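Local coordinates for HOBA (Helicobacter pylori, PDB 2WP0), which is required to initiate DNA replication and increases the binding of DnaA to the oriC region, at residues A[47-52]-A[105-110]. Sequence-based numbering, arbitrary orientation.
Sequences GGSLLV and MTYQNP. With NA (sodium ion), chain R.
Ser49 N donates directly to Asn109 O at 2.6 Å. That bond is fairly straight at nitrogen (160°), but the donor is tilted 30° from the carbonyl plane. Beside it runs a water bridge: a water 2.9 Å from Ser49 OG also accepts from Asn109 N. With chi1 at 58°, OG sits between the backbone N and the carbonyl carbon of Ser49. This brings Ser49 OG near Pro110 CA. Asn109 is thus linked to Ser49 directly through its O and through the water by its N. The Asn109 side chain, with CG anti to the backbone N, rests against Gly48 CA, with Asn109 ND2 at 3.3 Å from that carbon. Further along the strand, the two methyl branches of Leu51 part. Leu51 CD1 packs on Pro110 CB at 3.7 Å, and Leu51 CD2 meets Tyr107 CE2 at 3.9 Å. Tyr107 OH binds a sodium ion at 2.8 Å, and the ring meets that of Tyr107 of the second subunit. The contact joins the start of strand 49-54 to the loop between helix 96-106 and the neighbouring parallel strand 110-115. Polar bonds at Ser49 and apolar packing at Leu51 therefore fasten this loop to the sheet at the interface with the second subunit.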
loop_
_atom_site.group_PDB
_atom_site.type_symbol
_atom_site.label_atom_id
_atom_site.label_comp_id
_atom_site.label_asym_id
_atom_site.label_seq_id
_atom_site.Cartn_x
_atom_site.Cartn_y
_atom_site.Cartn_z
ATOM N N GLY A 47 11.488 -20.148 16.748
ATOM C CA GLY A 47 12.069 -18.957 16.176
ATOM C C GLY A 47 11.785 -18.774 14.701
ATOM O O GLY A 47 12.051 -17.700 14.147
ATOM N N GLY A 48 11.263 -19.817 14.057
ATOM C CA GLY A 48 10.926 -19.745 12.642
ATOM C C GLY A 48 10.060 -18.538 12.314
ATOM O O GLY A 48 9.565 -17.856 13.217
ATOM N N SER A 49 9.880 -18.254 11.029
ATOM C CA SER A 49 9.120 -17.074 10.611
ATOM C C SER A 49 7.878 -17.460 9.810
ATOM O O SER A 49 7.751 -18.589 9.332
ATOM C CB SER A 49 9.994 -16.142 9.777
ATOM O OG SER A 49 10.501 -16.854 8.640
ATOM N N LEU A 50 6.967 -16.508 9.656
ATOM C CA LEU A 50 5.687 -16.784 9.020
ATOM C C LEU A 50 5.448 -15.837 7.861
ATOM O O LEU A 50 5.134 -14.650 8.068
ATOM C CB LEU A 50 4.535 -16.659 10.023
ATOM C CG LEU A 50 4.053 -17.906 10.760
ATOM C CD1 LEU A 50 3.221 -17.514 11.965
ATOM C CD2 LEU A 50 3.254 -18.773 9.808
ATOM N N LEU A 51 5.603 -16.376 6.648
ATOM C CA LEU A 51 5.431 -15.617 5.417
ATOM C C LEU A 51 3.992 -15.789 4.990
ATOM O O LEU A 51 3.609 -16.850 4.498
ATOM C CB LEU A 51 6.386 -16.102 4.326
ATOM C CG LEU A 51 7.855 -15.690 4.487
ATOM C CD1 LEU A 51 8.480 -16.294 5.742
ATOM C CD2 LEU A 51 8.693 -16.064 3.257
ATOM N N VAL A 52 3.198 -14.743 5.196
ATOM C CA VAL A 52 1.761 -14.799 4.975
ATOM C C VAL A 52 1.344 -14.324 3.582
ATOM O O VAL A 52 1.699 -13.226 3.144
ATOM C CB VAL A 52 1.002 -13.980 6.053
ATOM C CG1 VAL A 52 -0.473 -13.878 5.713
ATOM C CG2 VAL A 52 1.215 -14.594 7.434
ATOM N N MET A 105 17.517 -18.252 1.539
ATOM C CA MET A 105 18.807 -17.634 1.825
ATOM C C MET A 105 18.666 -16.426 2.764
ATOM O O MET A 105 19.549 -16.133 3.578
ATOM C CB MET A 105 19.519 -17.220 0.520
ATOM C CG MET A 105 20.764 -16.328 0.740
ATOM S SD MET A 105 21.470 -15.578 -0.756
ATOM C CE MET A 105 20.045 -14.798 -1.517
ATOM N N THR A 106 17.546 -15.730 2.635
ATOM C CA THR A 106 17.309 -14.545 3.439
ATOM C C THR A 106 16.902 -14.888 4.852
ATOM O O THR A 106 17.417 -14.316 5.816
ATOM C CB THR A 106 16.208 -13.680 2.846
ATOM O OG1 THR A 106 16.396 -13.609 1.432
ATOM C CG2 THR A 106 16.309 -12.304 3.428
ATOM N N TYR A 107 15.965 -15.825 4.967
ATOM C CA TYR A 107 15.389 -16.180 6.249
ATOM C C TYR A 107 16.084 -17.370 6.873
ATOM O O TYR A 107 16.681 -18.184 6.182
ATOM C CB TYR A 107 13.916 -16.473 6.076
ATOM C CG TYR A 107 13.158 -15.315 5.493
ATOM C CD1 TYR A 107 12.762 -14.255 6.290
ATOM C CD2 TYR A 107 12.843 -15.274 4.144
ATOM C CE1 TYR A 107 12.067 -13.178 5.771
ATOM C CE2 TYR A 107 12.144 -14.200 3.604
ATOM C CZ TYR A 107 11.755 -13.159 4.431
ATOM O OH TYR A 107 11.076 -12.081 3.915
ATOM N N GLN A 108 16.001 -17.459 8.192
ATOM C CA GLN A 108 16.665 -18.508 8.934
ATOM C C GLN A 108 15.771 -19.710 8.882
ATOM O O GLN A 108 16.228 -20.838 8.696
ATOM C CB GLN A 108 16.854 -18.089 10.401
ATOM C CG GLN A 108 17.761 -16.875 10.619
ATOM C CD GLN A 108 18.376 -16.835 12.002
ATOM O OE1 GLN A 108 18.714 -15.767 12.509
ATOM N NE2 GLN A 108 18.520 -18.000 12.621
ATOM N N ASN A 109 14.482 -19.463 9.058
ATOM C CA ASN A 109 13.533 -20.544 9.177
ATOM C C ASN A 109 12.137 -20.099 8.780
ATOM O O ASN A 109 11.283 -19.919 9.623
ATOM C CB ASN A 109 13.541 -21.074 10.608
ATOM C CG ASN A 109 12.649 -22.289 10.792
ATOM O OD1 ASN A 109 12.211 -22.930 9.819
ATOM N ND2 ASN A 109 12.363 -22.617 12.048
ATOM N N PRO A 110 11.901 -19.916 7.481
ATOM C CA PRO A 110 10.587 -19.471 7.009
ATOM C C PRO A 110 9.531 -20.575 7.031
ATOM O O PRO A 110 9.855 -21.767 6.975
ATOM C CB PRO A 110 10.863 -19.090 5.560
ATOM C CG PRO A 110 11.982 -19.961 5.152
ATOM C CD PRO A 110 12.847 -20.136 6.375
HETATM NA NA NA R . 10.467 -9.348 4.291
HETATM O O HOH W 1 13.236 -17.252 9.649
#